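Local coordinates for protein benzoylformate Decarboxylase (Polynucleobacter necessarius, PDB 4K9Q) that binds thiamine diphosphate and a magnesium ion and probably decarboxylates benzoylformate, at residues Q149-V154 with V176-G181; Q180-D185 with L311-K316; L202-D207 with A219-L224; L266-G271 with T291-S296; A272-Y277 with A305-S310. All coordinates share one frame; numbering follows the deposited sequence.

From the N terminus, contact 1 is the first to close: 149-154 meets 176-181 round a short loop that holds strand 154-159. Contact 2 begins where contact 1 ends, sharing Gln180 and Gly181, and shuts only when the chain returns at 311-316; the other three all form within this long excursion. Contact 3 comes first, bringing strand 201-204 against helix 214-224. Contacts 4 and 5 then cross, contact 4 pairing strands 266-270 and 291-296, contact 5 joining loop 272-277 to the approach to strand 309-312. Contacts 3 to 5 all belong to the parallel sheet of the central domain and its surroundings, whereas contacts 1 and 2 fasten that domain to the N-terminal part; contacts 1, 2 and 5 touch the second subunit.

Contact 1. Residues Q149-V154 with V176-G181; sequences QPQGPV and VSTRQG
The amide of Gln149 is laid with one face against the backbone of Thr178 to Gln180: its CD stands 3.9 Å from Arg179 CA, and Thr178 O lies over the same face. At the oxygen end of the group, OE1 accepts from Gln180 N at 3.0 Å, the N-H pointing almost straight at it (167°) but arriving well above the carbonyl plane. The nitrogen end is gripped twice, since NE2 donates to Asp314 OD1 and also to a water that in turn donates to Thr178 O. An extended chain, with CG anti to the backbone N (chi1 -153°), carries the amide out to this position. This glutamine sits just before a cis-proline, Pro150, in the loop leading from helix 135-147 into strand 154-159 of the N-terminal domain, and so meets the linker that runs on to the central domain. The second amide, that of Gln151, touches Thr178 CB through NE2 at 3.8 Å, while its hydrogen bond goes back to Met147 O. Another water donates to both Gln149 O and Gln180 OE1, at 2.8 Å from each. The guanidinium of Arg179 turns instead to Asp183 and Asp185 of the second subunit, forming salt bridges.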
# COMPACT_ATOMS: atom_id res chain seq x y z
N GLN A 149 -8.59 -0.87 22.26
CA GLN A 149 -8.99 0.50 21.94
C GLN A 149 -7.91 1.16 21.08
O GLN A 149 -6.72 0.93 21.30
CB GLN A 149 -9.16 1.25 23.25
CG GLN A 149 -10.12 2.40 23.21
CD GLN A 149 -10.60 2.77 24.59
OE1 GLN A 149 -9.82 3.22 25.43
NE2 GLN A 149 -11.90 2.58 24.84
N PRO A 150 -8.31 1.97 20.08
CA PRO A 150 -9.67 2.24 19.60
C PRO A 150 -10.13 1.04 18.78
O PRO A 150 -9.42 0.61 17.86
CB PRO A 150 -9.48 3.47 18.71
CG PRO A 150 -8.10 3.33 18.17
CD PRO A 150 -7.29 2.69 19.28
N GLN A 151 -11.29 0.50 19.10
CA GLN A 151 -11.75 -0.70 18.42
C GLN A 151 -12.04 -0.46 16.93
O GLN A 151 -12.24 0.67 16.49
CB GLN A 151 -12.97 -1.29 19.15
CG GLN A 151 -12.69 -1.63 20.61
CD GLN A 151 -13.88 -2.29 21.30
OE1 GLN A 151 -15.03 -2.00 20.98
NE2 GLN A 151 -13.60 -3.18 22.25
N GLY A 152 -12.03 -1.53 16.16
CA GLY A 152 -12.23 -1.41 14.72
C GLY A 152 -12.09 -2.72 13.99
O GLY A 152 -11.67 -3.72 14.58
N PRO A 153 -12.45 -2.73 12.70
CA PRO A 153 -12.49 -3.98 11.94
C PRO A 153 -11.12 -4.46 11.48
O PRO A 153 -10.20 -3.66 11.29
CB PRO A 153 -13.36 -3.62 10.73
CG PRO A 153 -13.13 -2.17 10.53
CD PRO A 153 -12.96 -1.59 11.92
N VAL A 154 -11.01 -5.77 11.31
CA VAL A 154 -9.81 -6.41 10.79
C VAL A 154 -10.20 -7.37 9.67
O VAL A 154 -11.38 -7.73 9.54
CB VAL A 154 -9.07 -7.19 11.90
CG1 VAL A 154 -8.59 -6.25 13.00
CG2 VAL A 154 -9.98 -8.25 12.48
N VAL A 176 -7.48 -9.88 26.17
CA VAL A 176 -6.88 -8.56 26.02
C VAL A 176 -7.71 -7.53 26.77
O VAL A 176 -8.85 -7.79 27.17
CB VAL A 176 -6.80 -8.13 24.53
CG1 VAL A 176 -5.92 -9.08 23.74
CG2 VAL A 176 -8.21 -8.03 23.91
N SER A 177 -7.14 -6.35 26.97
CA SER A 177 -7.89 -5.23 27.51
C SER A 177 -8.63 -4.57 26.36
O SER A 177 -8.18 -4.62 25.21
CB SER A 177 -6.95 -4.22 28.18
OG SER A 177 -6.02 -3.68 27.25
N THR A 178 -9.75 -3.94 26.67
CA THR A 178 -10.55 -3.27 25.66
C THR A 178 -10.68 -1.78 25.95
O THR A 178 -11.43 -1.06 25.26
CB THR A 178 -11.95 -3.86 25.61
OG1 THR A 178 -12.60 -3.64 26.88
CG2 THR A 178 -11.87 -5.36 25.33
N ARG A 179 -9.94 -1.32 26.95
CA ARG A 179 -9.96 0.08 27.38
C ARG A 179 -8.58 0.49 27.82
O ARG A 179 -7.83 -0.32 28.38
CB ARG A 179 -10.89 0.28 28.59
CG ARG A 179 -12.33 -0.09 28.39
CD ARG A 179 -13.19 0.51 29.49
NE ARG A 179 -12.83 0.03 30.83
CZ ARG A 179 -13.51 0.36 31.93
NH1 ARG A 179 -13.14 -0.11 33.12
NH2 ARG A 179 -14.56 1.16 31.84
N GLN A 180 -8.26 1.76 27.60
CA GLN A 180 -7.09 2.38 28.21
C GLN A 180 -7.50 3.68 28.86
O GLN A 180 -8.37 4.41 28.35
CB GLN A 180 -6.02 2.65 27.18
CG GLN A 180 -5.31 1.41 26.72
CD GLN A 180 -3.98 1.75 26.11
OE1 GLN A 180 -3.83 1.77 24.90
NE2 GLN A 180 -3.00 2.03 26.97
N GLY A 181 -6.88 3.97 30.00
CA GLY A 181 -7.18 5.16 30.77
C GLY A 181 -6.26 6.31 30.45
O GLY A 181 -5.34 6.20 29.64
O HOH W 1 -5.40 -0.10 23.52
O HOH W 2 -7.10 -1.84 25.05
O HOH W 3 -13.21 0.19 23.48

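Contact 2. Residues Q180-D185 with L311-K316; sequences QGPDPD and LVSDSK
Pro182 rests on Ser313, and the ring can be followed atom by atom. Its CB lies 3.7 Å from Ser313 CB and also reaches Leu311 CD1, at 4.0 Å, a purely apolar contact. CG passes Ser313 OG at 3.8 Å, and CD comes closer to the same oxygen, at 3.3 Å. The proline nitrogen is equally near that hydroxyl but has no hydrogen to share. Ser313 OG, anti to its own backbone nitrogen (chi1 179°), donates instead to Asp314 O, tilted from that carbonyl's plane. Beside the ring the backbones join directly: Asp314 N gives a hydrogen to Gln180 O at 2.9 Å, nearly along the C=O axis. Farther on, a water accepts from Asp183 N and donates to Val312 O at 2.8 Å, linking the two backbones. Both segments then turn into helices with an aspartate at the N-cap. Asp183 OD1 takes Asp185 N, and Asp314 OD2 caps Leu317 N while its OD1 holds Gln149. Strand 180-181 also pairs with a strand of the second subunit, so the join lies at a subunit interface. The chemistry implies a modest polar join, a single direct backbone bond supplemented by one water, while the proline contributes packing and the serine hydroxyl is turned back to its own chain.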
# COMPACT_ATOMS: atom_id res chain seq x y z
N GLN A 180 -8.26 1.76 27.60
CA GLN A 180 -7.09 2.38 28.21
C GLN A 180 -7.50 3.68 28.86
O GLN A 180 -8.37 4.41 28.35
CB GLN A 180 -6.02 2.65 27.18
CG GLN A 180 -5.31 1.41 26.72
CD GLN A 180 -3.98 1.75 26.11
OE1 GLN A 180 -3.83 1.77 24.90
NE2 GLN A 180 -3.00 2.03 26.97
N GLY A 181 -6.88 3.97 30.00
CA GLY A 181 -7.18 5.16 30.77
C GLY A 181 -6.26 6.31 30.45
O GLY A 181 -5.34 6.20 29.64
N PRO A 182 -6.52 7.46 31.08
CA PRO A 182 -5.81 8.71 30.80
C PRO A 182 -4.52 8.79 31.60
O PRO A 182 -4.40 8.17 32.65
CB PRO A 182 -6.78 9.76 31.32
CG PRO A 182 -7.46 9.09 32.49
CD PRO A 182 -7.56 7.63 32.10
N ASP A 183 -3.57 9.58 31.10
CA ASP A 183 -2.40 9.94 31.89
C ASP A 183 -2.90 10.76 33.09
O ASP A 183 -3.52 11.81 32.91
CB ASP A 183 -1.45 10.78 31.03
CG ASP A 183 -0.14 11.10 31.73
OD1 ASP A 183 -0.10 11.11 32.97
OD2 ASP A 183 0.85 11.38 31.02
N PRO A 184 -2.66 10.27 34.32
CA PRO A 184 -3.10 11.02 35.51
C PRO A 184 -2.59 12.47 35.55
O PRO A 184 -3.31 13.35 36.03
CB PRO A 184 -2.51 10.22 36.68
CG PRO A 184 -1.52 9.27 36.06
CD PRO A 184 -2.02 8.99 34.68
N ASP A 185 -1.38 12.72 35.04
CA ASP A 185 -0.85 14.09 34.97
C ASP A 185 -1.71 14.98 34.07
O ASP A 185 -1.87 16.17 34.33
CB ASP A 185 0.58 14.11 34.43
CG ASP A 185 1.58 13.51 35.40
OD1 ASP A 185 1.28 13.42 36.60
OD2 ASP A 185 2.68 13.12 34.94
N LEU A 311 -5.87 14.71 25.27
CA LEU A 311 -5.32 13.47 25.82
C LEU A 311 -6.09 12.29 25.25
O LEU A 311 -7.26 12.42 24.85
CB LEU A 311 -5.36 13.48 27.36
CG LEU A 311 -6.70 13.52 28.09
CD1 LEU A 311 -7.32 12.13 28.17
CD2 LEU A 311 -6.53 14.08 29.49
N VAL A 312 -5.44 11.12 25.21
CA VAL A 312 -6.11 9.91 24.74
C VAL A 312 -6.60 9.11 25.94
O VAL A 312 -5.83 8.81 26.86
CB VAL A 312 -5.17 9.03 23.87
CG1 VAL A 312 -5.96 7.90 23.21
CG2 VAL A 312 -4.47 9.88 22.82
N SER A 313 -7.88 8.76 25.92
CA SER A 313 -8.49 8.00 27.01
C SER A 313 -9.86 7.49 26.63
O SER A 313 -10.61 8.15 25.90
CB SER A 313 -8.64 8.88 28.26
OG SER A 313 -9.24 8.16 29.31
N ASP A 314 -10.20 6.32 27.15
CA ASP A 314 -11.59 5.88 27.20
C ASP A 314 -12.42 6.98 27.86
O ASP A 314 -12.00 7.57 28.86
CB ASP A 314 -11.70 4.59 28.02
CG ASP A 314 -13.11 4.06 28.07
OD1 ASP A 314 -13.50 3.32 27.14
OD2 ASP A 314 -13.83 4.37 29.05
N SER A 315 -13.59 7.28 27.30
CA SER A 315 -14.40 8.36 27.84
C SER A 315 -14.85 8.10 29.28
O SER A 315 -14.84 9.00 30.11
CB SER A 315 -15.64 8.58 26.97
OG SER A 315 -15.33 9.44 25.89
N LYS A 316 -15.26 6.87 29.56
CA LYS A 316 -15.73 6.54 30.89
C LYS A 316 -14.61 6.71 31.92
O LYS A 316 -14.80 7.34 32.96
CB LYS A 316 -16.31 5.12 30.94
CG LYS A 316 -17.11 4.86 32.21
CD LYS A 316 -17.78 3.51 32.19
CE LYS A 316 -18.60 3.32 33.46
NZ LYS A 316 -19.13 1.94 33.58
O HOH W 4 -3.68 9.99 28.28

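Contact 3. Residues L202-D207 with A219-L224; sequences LIYGSD and AFAERL
Leu202 drives its two methyls into helix 214-224, one on each neighbouring residue of a turn. CD1 packs closely on Ala221, 3.7 Å from its CA and 3.8 Å from its CB, where the small side chain admits it. CD2 meets the ring edge of Phe220, 3.9 Å from CE2 and near the ring plane. Tyr204 adds its hydroxyl to that edge, OH standing 3.7 Å from Phe220 CD2, while its hydrogen bond goes to Gly217 O one turn earlier in the helix. Phe220 is swung toward the strand because its CG lies anti to the backbone nitrogen (chi1 -165°). Looser is the far end, where Leu202 CD2 only grazes Leu224 CD1 at 4.3 Å. On the exposed outer side of the helix the CB of Glu222 is directed away from the strand, and its carboxylate bonds to His243. Trimming Leu202 to an alanine would probably open a gap beside Ala221 and leave the Phe220 edge without its methyl support. Strand 202-204 and the 219-224 helix run almost exactly opposed, at 171° with axes 10.7 Å apart. Strand 201-204, this helix and the parallel neighbour 228-230 together make a beta-alpha-beta crossover, as in Rossmann-like domains.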
# COMPACT_ATOMS: atom_id res chain seq x y z
N LEU A 202 -19.42 22.28 27.47
CA LEU A 202 -19.11 20.88 27.19
C LEU A 202 -19.64 20.46 25.83
O LEU A 202 -20.76 20.78 25.47
CB LEU A 202 -19.70 19.99 28.29
CG LEU A 202 -19.11 20.12 29.69
CD1 LEU A 202 -19.96 19.35 30.68
CD2 LEU A 202 -17.70 19.59 29.69
N ILE A 203 -18.80 19.74 25.08
CA ILE A 203 -19.23 19.13 23.82
C ILE A 203 -18.98 17.63 23.95
O ILE A 203 -17.84 17.21 24.16
CB ILE A 203 -18.45 19.69 22.62
CG1 ILE A 203 -18.68 21.20 22.51
CG2 ILE A 203 -18.87 18.96 21.32
CD1 ILE A 203 -17.88 21.84 21.39
N TYR A 204 -20.04 16.84 23.86
CA TYR A 204 -19.93 15.39 24.04
C TYR A 204 -20.09 14.65 22.71
O TYR A 204 -20.96 14.99 21.90
CB TYR A 204 -21.01 14.88 25.00
CG TYR A 204 -20.77 15.11 26.47
CD1 TYR A 204 -19.68 15.84 26.93
CD2 TYR A 204 -21.66 14.59 27.41
CE1 TYR A 204 -19.47 16.04 28.30
CE2 TYR A 204 -21.46 14.79 28.77
CZ TYR A 204 -20.37 15.51 29.21
OH TYR A 204 -20.19 15.69 30.56
N GLY A 205 -19.25 13.65 22.48
CA GLY A 205 -19.35 12.81 21.30
C GLY A 205 -19.61 11.36 21.64
O GLY A 205 -19.73 10.97 22.81
N SER A 206 -19.67 10.53 20.60
CA SER A 206 -20.20 9.18 20.75
C SER A 206 -19.30 8.14 21.42
O SER A 206 -19.76 7.03 21.65
CB SER A 206 -20.71 8.68 19.41
OG SER A 206 -21.74 9.55 18.96
N ASP A 207 -18.06 8.48 21.74
CA ASP A 207 -17.24 7.57 22.56
C ASP A 207 -17.98 7.30 23.87
O ASP A 207 -17.88 6.21 24.44
CB ASP A 207 -15.86 8.16 22.89
CG ASP A 207 -14.93 8.26 21.69
OD1 ASP A 207 -15.30 7.83 20.57
OD2 ASP A 207 -13.80 8.78 21.89
N ALA A 219 -23.18 13.11 35.36
CA ALA A 219 -22.56 13.54 36.61
C ALA A 219 -21.58 14.68 36.39
O ALA A 219 -21.58 15.67 37.14
CB ALA A 219 -21.89 12.36 37.30
N PHE A 220 -20.73 14.56 35.37
CA PHE A 220 -19.72 15.56 35.07
C PHE A 220 -20.37 16.90 34.73
O PHE A 220 -19.98 17.94 35.25
CB PHE A 220 -18.84 15.08 33.91
CG PHE A 220 -17.57 15.87 33.75
CD1 PHE A 220 -16.56 15.75 34.69
CD2 PHE A 220 -17.38 16.70 32.66
CE1 PHE A 220 -15.37 16.47 34.55
CE2 PHE A 220 -16.20 17.43 32.51
CZ PHE A 220 -15.20 17.31 33.46
N ALA A 221 -21.36 16.88 33.85
CA ALA A 221 -22.04 18.09 33.42
C ALA A 221 -22.75 18.78 34.58
O ALA A 221 -22.76 20.00 34.69
CB ALA A 221 -23.05 17.77 32.31
N GLU A 222 -23.37 17.98 35.45
CA GLU A 222 -24.12 18.51 36.58
C GLU A 222 -23.16 19.09 37.63
O GLU A 222 -23.49 20.06 38.32
CB GLU A 222 -25.03 17.44 37.18
CG GLU A 222 -26.23 17.11 36.29
CD GLU A 222 -27.16 16.06 36.87
OE1 GLU A 222 -26.79 15.41 37.86
OE2 GLU A 222 -28.27 15.87 36.31
N ARG A 223 -21.98 18.50 37.72
CA ARG A 223 -20.94 19.01 38.61
C ARG A 223 -20.51 20.42 38.20
O ARG A 223 -20.26 21.28 39.04
CB ARG A 223 -19.73 18.07 38.60
CG ARG A 223 -18.63 18.42 39.61
CD ARG A 223 -19.12 18.19 41.02
NE ARG A 223 -19.41 16.78 41.28
CZ ARG A 223 -18.52 15.92 41.76
NH1 ARG A 223 -17.29 16.33 42.03
NH2 ARG A 223 -18.85 14.65 41.97
N LEU A 224 -20.44 20.66 36.89
CA LEU A 224 -20.03 21.97 36.37
C LEU A 224 -21.19 22.91 36.12
O LEU A 224 -20.99 24.12 35.95
CB LEU A 224 -19.26 21.80 35.07
CG LEU A 224 -17.90 21.13 35.15
CD1 LEU A 224 -17.35 20.91 33.75
CD2 LEU A 224 -16.95 21.99 35.98

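Contact 4. Residues L266-G271 with T291-S296; sequences LIVVIG and TLLQVS
Strands 266-270 and 291-296 run parallel, 14° apart with axes 4.7 Å from each other, and five backbone hydrogen bonds stitch Ile267 to Gly271 against Thr291 to Val295. They are inner neighbours in the six-stranded parallel sheet of the Rossmann-like central domain, and the bonds zigzag as parallel pairing demands: Ile267 N to Thr291 O, Leu293 N to Ile267 O, Val269 N to Leu293 O, Val295 N to Val269 O, and Gly271 N to Val295 O at 2.7 Å. Gly271 ends the pairing with a positive phi of 82°, where the chain leaves the sheet.

On the face of Ile267 and Val269, Leu292 is the bridging side chain. With CG anti to the backbone nitrogen (chi1 180°), it leans across so that CD1 meets Val269 CG2 at 3.8 Å and Ile267 CG2 at 4.0 Å. An alanine at Leu292 would probably leave both branched neighbours without their partner across the strands and open a gap beneath Phe275, which also packs there. The other face carries Leu266, whose CD1 touches Leu293 CG at 4.0 Å and passes Thr291 OG1 at 3.5 Å; that hydroxyl bonds to Arg193 of helix 184-196, which covers this side, and Ile270 and Val295 continue the face under helix 315-323. Besides its bond from Leu293 N, Ile267 O receives a CA-H...O contact, with Leu292 CA lying 3.2 Å from Ile267 O.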
# COMPACT_ATOMS: atom_id res chain seq x y z
N LEU A 266 -13.73 28.35 28.02
CA LEU A 266 -13.10 27.04 27.89
C LEU A 266 -14.07 26.08 27.20
O LEU A 266 -15.20 25.92 27.64
CB LEU A 266 -12.69 26.50 29.27
CG LEU A 266 -12.00 25.14 29.28
CD1 LEU A 266 -10.68 25.23 28.54
CD2 LEU A 266 -11.79 24.65 30.70
N ILE A 267 -13.61 25.45 26.12
CA ILE A 267 -14.43 24.46 25.42
C ILE A 267 -13.89 23.07 25.75
O ILE A 267 -12.73 22.77 25.48
CB ILE A 267 -14.40 24.67 23.88
CG1 ILE A 267 -14.71 26.14 23.52
CG2 ILE A 267 -15.38 23.73 23.19
CD1 ILE A 267 -15.98 26.66 24.13
N VAL A 268 -14.73 22.23 26.35
CA VAL A 268 -14.31 20.91 26.79
C VAL A 268 -15.00 19.83 25.95
O VAL A 268 -16.20 19.58 26.10
CB VAL A 268 -14.62 20.70 28.29
CG1 VAL A 268 -14.09 19.34 28.75
CG2 VAL A 268 -13.99 21.81 29.12
N VAL A 269 -14.23 19.19 25.07
CA VAL A 269 -14.78 18.17 24.17
C VAL A 269 -14.44 16.78 24.67
O VAL A 269 -13.26 16.42 24.77
CB VAL A 269 -14.20 18.34 22.75
CG1 VAL A 269 -14.86 17.36 21.78
CG2 VAL A 269 -14.36 19.79 22.27
N ILE A 270 -15.46 15.98 24.99
CA ILE A 270 -15.23 14.63 25.49
C ILE A 270 -15.80 13.58 24.55
O ILE A 270 -17.01 13.53 24.32
CB ILE A 270 -15.83 14.46 26.92
CG1 ILE A 270 -15.21 15.49 27.87
CG2 ILE A 270 -15.57 13.05 27.44
CD1 ILE A 270 -15.77 15.41 29.27
N GLY A 271 -14.92 12.74 23.99
CA GLY A 271 -15.36 11.59 23.21
C GLY A 271 -15.72 11.87 21.76
O GLY A 271 -16.55 11.18 21.15
N THR A 291 -10.09 28.69 24.70
CA THR A 291 -9.14 27.60 24.48
C THR A 291 -9.95 26.32 24.58
O THR A 291 -11.09 26.33 25.05
CB THR A 291 -8.00 27.58 25.51
OG1 THR A 291 -8.52 27.30 26.81
CG2 THR A 291 -7.26 28.93 25.52
N LEU A 292 -9.37 25.21 24.13
CA LEU A 292 -10.10 23.95 24.04
C LEU A 292 -9.34 22.77 24.64
O LEU A 292 -8.12 22.67 24.49
CB LEU A 292 -10.47 23.67 22.58
CG LEU A 292 -11.25 22.39 22.23
CD1 LEU A 292 -12.18 22.61 21.03
CD2 LEU A 292 -10.28 21.26 21.96
N LEU A 293 -10.08 21.89 25.31
CA LEU A 293 -9.54 20.60 25.75
C LEU A 293 -10.27 19.51 24.97
O LEU A 293 -11.47 19.64 24.70
CB LEU A 293 -9.79 20.39 27.25
CG LEU A 293 -9.27 21.49 28.17
CD1 LEU A 293 -9.66 21.21 29.61
CD2 LEU A 293 -7.77 21.62 28.03
N GLN A 294 -9.54 18.44 24.63
CA GLN A 294 -10.13 17.30 23.91
C GLN A 294 -9.75 15.97 24.57
O GLN A 294 -8.59 15.76 24.91
CB GLN A 294 -9.63 17.26 22.46
CG GLN A 294 -10.26 16.12 21.64
CD GLN A 294 -9.63 15.93 20.27
OE1 GLN A 294 -8.58 16.50 19.98
NE2 GLN A 294 -10.28 15.14 19.42
N VAL A 295 -10.73 15.08 24.75
CA VAL A 295 -10.48 13.69 25.15
C VAL A 295 -11.07 12.80 24.06
O VAL A 295 -12.24 12.98 23.69
CB VAL A 295 -11.18 13.35 26.48
CG1 VAL A 295 -11.11 11.85 26.78
CG2 VAL A 295 -10.58 14.17 27.63
N SER A 296 -10.28 11.88 23.53
CA SER A 296 -10.78 10.89 22.58
C SER A 296 -10.12 9.56 22.92
O SER A 296 -9.01 9.54 23.44
CB SER A 296 -10.45 11.28 21.14
OG SER A 296 -10.82 10.25 20.23

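Contact 5. Residues A272-Y277 with A305-S310; sequences APVFRY and AVVGDS
Val274 meets Ala305, Val306 and Val307 by backbone bonding and by apolar contact, and aromatic rings complete the contact. The polar part is a single backbone hydrogen bond: Val306 N donates to Val274 O at 2.9 Å, with an N-H...O angle of 157° and the donor tilted from the carbonyl plane. The same oxygen also receives the CA-H of Ala305, CA lying 3.3 Å away, so two hydrogens from successive residues converge on it.

The apolar part gathers round the Val274 side chain. Its CG1, anti to the backbone nitrogen (chi1 169°), points across to Val306 CG2 at 3.8 Å and to Val307 CG1 at 4.0 Å, while its CB faces Ala305 CB, also at 4.0 Å. One methyl thus spans two consecutive valines.

The aromatic part belongs to the 272-277 loop, where the peptide between Val274 and Phe275 is cis. Val274 CG1 lies over one face of the Phe275 ring, 3.8 Å above its plane and toward the rim, and Phe275 CB in turn sits over a face of Tyr277. Val306 CG1 comes to the edge of the Tyr277 ring, 4.2 Å from CE2. Arg276, between Phe275 and Tyr277 in the chain, is the centre of an inverse gamma turn.

The loop follows strand 266-270 and the other segment leads into strand 309-312, outermost within this chain, where Ser310 bonds to the backbone of the second subunit. The contact thus lies beside the sheet: Val274 and Ala305 touch Gln294 of strand 291-296, Phe275 reaches Leu257 of helix 254-260, and Tyr277 packs on Ile254 of that helix and on Met103 of the third subunit.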
# COMPACT_ATOMS: atom_id res chain seq x y z
N ALA A 272 -15.08 12.89 21.19
CA ALA A 272 -15.39 13.33 19.83
C ALA A 272 -14.16 13.82 19.09
O ALA A 272 -13.20 14.29 19.70
CB ALA A 272 -16.40 14.47 19.89
N PRO A 273 -14.21 13.74 17.75
CA PRO A 273 -13.27 14.48 16.90
C PRO A 273 -13.40 15.98 17.15
O PRO A 273 -14.45 16.48 17.57
CB PRO A 273 -13.75 14.18 15.48
CG PRO A 273 -14.65 12.98 15.60
CD PRO A 273 -15.25 13.06 16.97
N VAL A 274 -12.33 16.71 16.87
CA VAL A 274 -12.38 18.16 16.92
C VAL A 274 -11.96 18.69 15.55
O VAL A 274 -10.77 18.82 15.28
CB VAL A 274 -11.43 18.70 18.04
CG1 VAL A 274 -11.24 20.22 17.93
CG2 VAL A 274 -11.97 18.35 19.40
N PHE A 275 -12.92 18.93 14.65
CA PHE A 275 -14.33 18.57 14.79
C PHE A 275 -14.76 17.88 13.50
O PHE A 275 -14.12 18.03 12.46
CB PHE A 275 -15.21 19.82 14.94
CG PHE A 275 -15.17 20.44 16.30
CD1 PHE A 275 -15.76 19.80 17.38
CD2 PHE A 275 -14.57 21.68 16.49
CE1 PHE A 275 -15.75 20.38 18.63
CE2 PHE A 275 -14.55 22.27 17.74
CZ PHE A 275 -15.14 21.62 18.82
N ARG A 276 -15.89 17.16 13.57
CA ARG A 276 -16.41 16.46 12.40
C ARG A 276 -17.22 17.42 11.53
O ARG A 276 -18.45 17.35 11.45
CB ARG A 276 -17.23 15.24 12.83
CG ARG A 276 -17.68 14.35 11.68
CD ARG A 276 -18.34 13.10 12.23
NE ARG A 276 -17.33 12.19 12.77
CZ ARG A 276 -17.62 11.19 13.61
NH1 ARG A 276 -18.87 11.00 14.00
NH2 ARG A 276 -16.65 10.40 14.05
N TYR A 277 -16.50 18.32 10.87
CA TYR A 277 -17.12 19.30 9.98
C TYR A 277 -17.59 18.65 8.69
O TYR A 277 -17.16 17.55 8.34
CB TYR A 277 -16.11 20.39 9.62
CG TYR A 277 -15.59 21.22 10.77
CD1 TYR A 277 -16.44 21.99 11.55
CD2 TYR A 277 -14.21 21.28 11.04
CE1 TYR A 277 -15.94 22.78 12.59
CE2 TYR A 277 -13.71 22.07 12.06
CZ TYR A 277 -14.58 22.82 12.83
OH TYR A 277 -14.08 23.61 13.84
N ALA A 305 -6.69 16.94 15.30
CA ALA A 305 -7.59 17.99 15.77
C ALA A 305 -7.21 19.36 15.21
O ALA A 305 -6.03 19.65 14.99
CB ALA A 305 -7.60 18.03 17.30
N VAL A 306 -8.20 20.23 14.99
CA VAL A 306 -7.91 21.55 14.43
C VAL A 306 -7.33 22.51 15.47
O VAL A 306 -6.65 23.48 15.13
CB VAL A 306 -9.16 22.19 13.79
CG1 VAL A 306 -9.58 21.42 12.53
CG2 VAL A 306 -10.32 22.23 14.78
N VAL A 307 -7.58 22.21 16.75
CA VAL A 307 -7.18 23.12 17.82
C VAL A 307 -7.17 22.35 19.14
O VAL A 307 -7.84 21.32 19.27
CB VAL A 307 -8.19 24.29 17.94
CG1 VAL A 307 -9.54 23.80 18.49
CG2 VAL A 307 -7.64 25.42 18.80
N GLY A 308 -6.40 22.85 20.11
CA GLY A 308 -6.60 22.44 21.49
C GLY A 308 -5.50 21.61 22.14
O GLY A 308 -4.52 21.21 21.50
N ASP A 309 -5.68 21.38 23.44
CA ASP A 309 -4.84 20.45 24.19
C ASP A 309 -5.63 19.16 24.39
O ASP A 309 -6.77 19.18 24.88
CB ASP A 309 -4.45 21.05 25.54
CG ASP A 309 -3.76 22.40 25.40
OD1 ASP A 309 -2.75 22.48 24.67
OD2 ASP A 309 -4.25 23.38 25.99
N SER A 310 -5.03 18.04 24.01
CA SER A 310 -5.74 16.77 24.03
C SER A 310 -5.08 15.72 24.91
O SER A 310 -3.91 15.83 25.27
CB SER A 310 -5.84 16.21 22.60
OG SER A 310 -4.55 15.96 22.08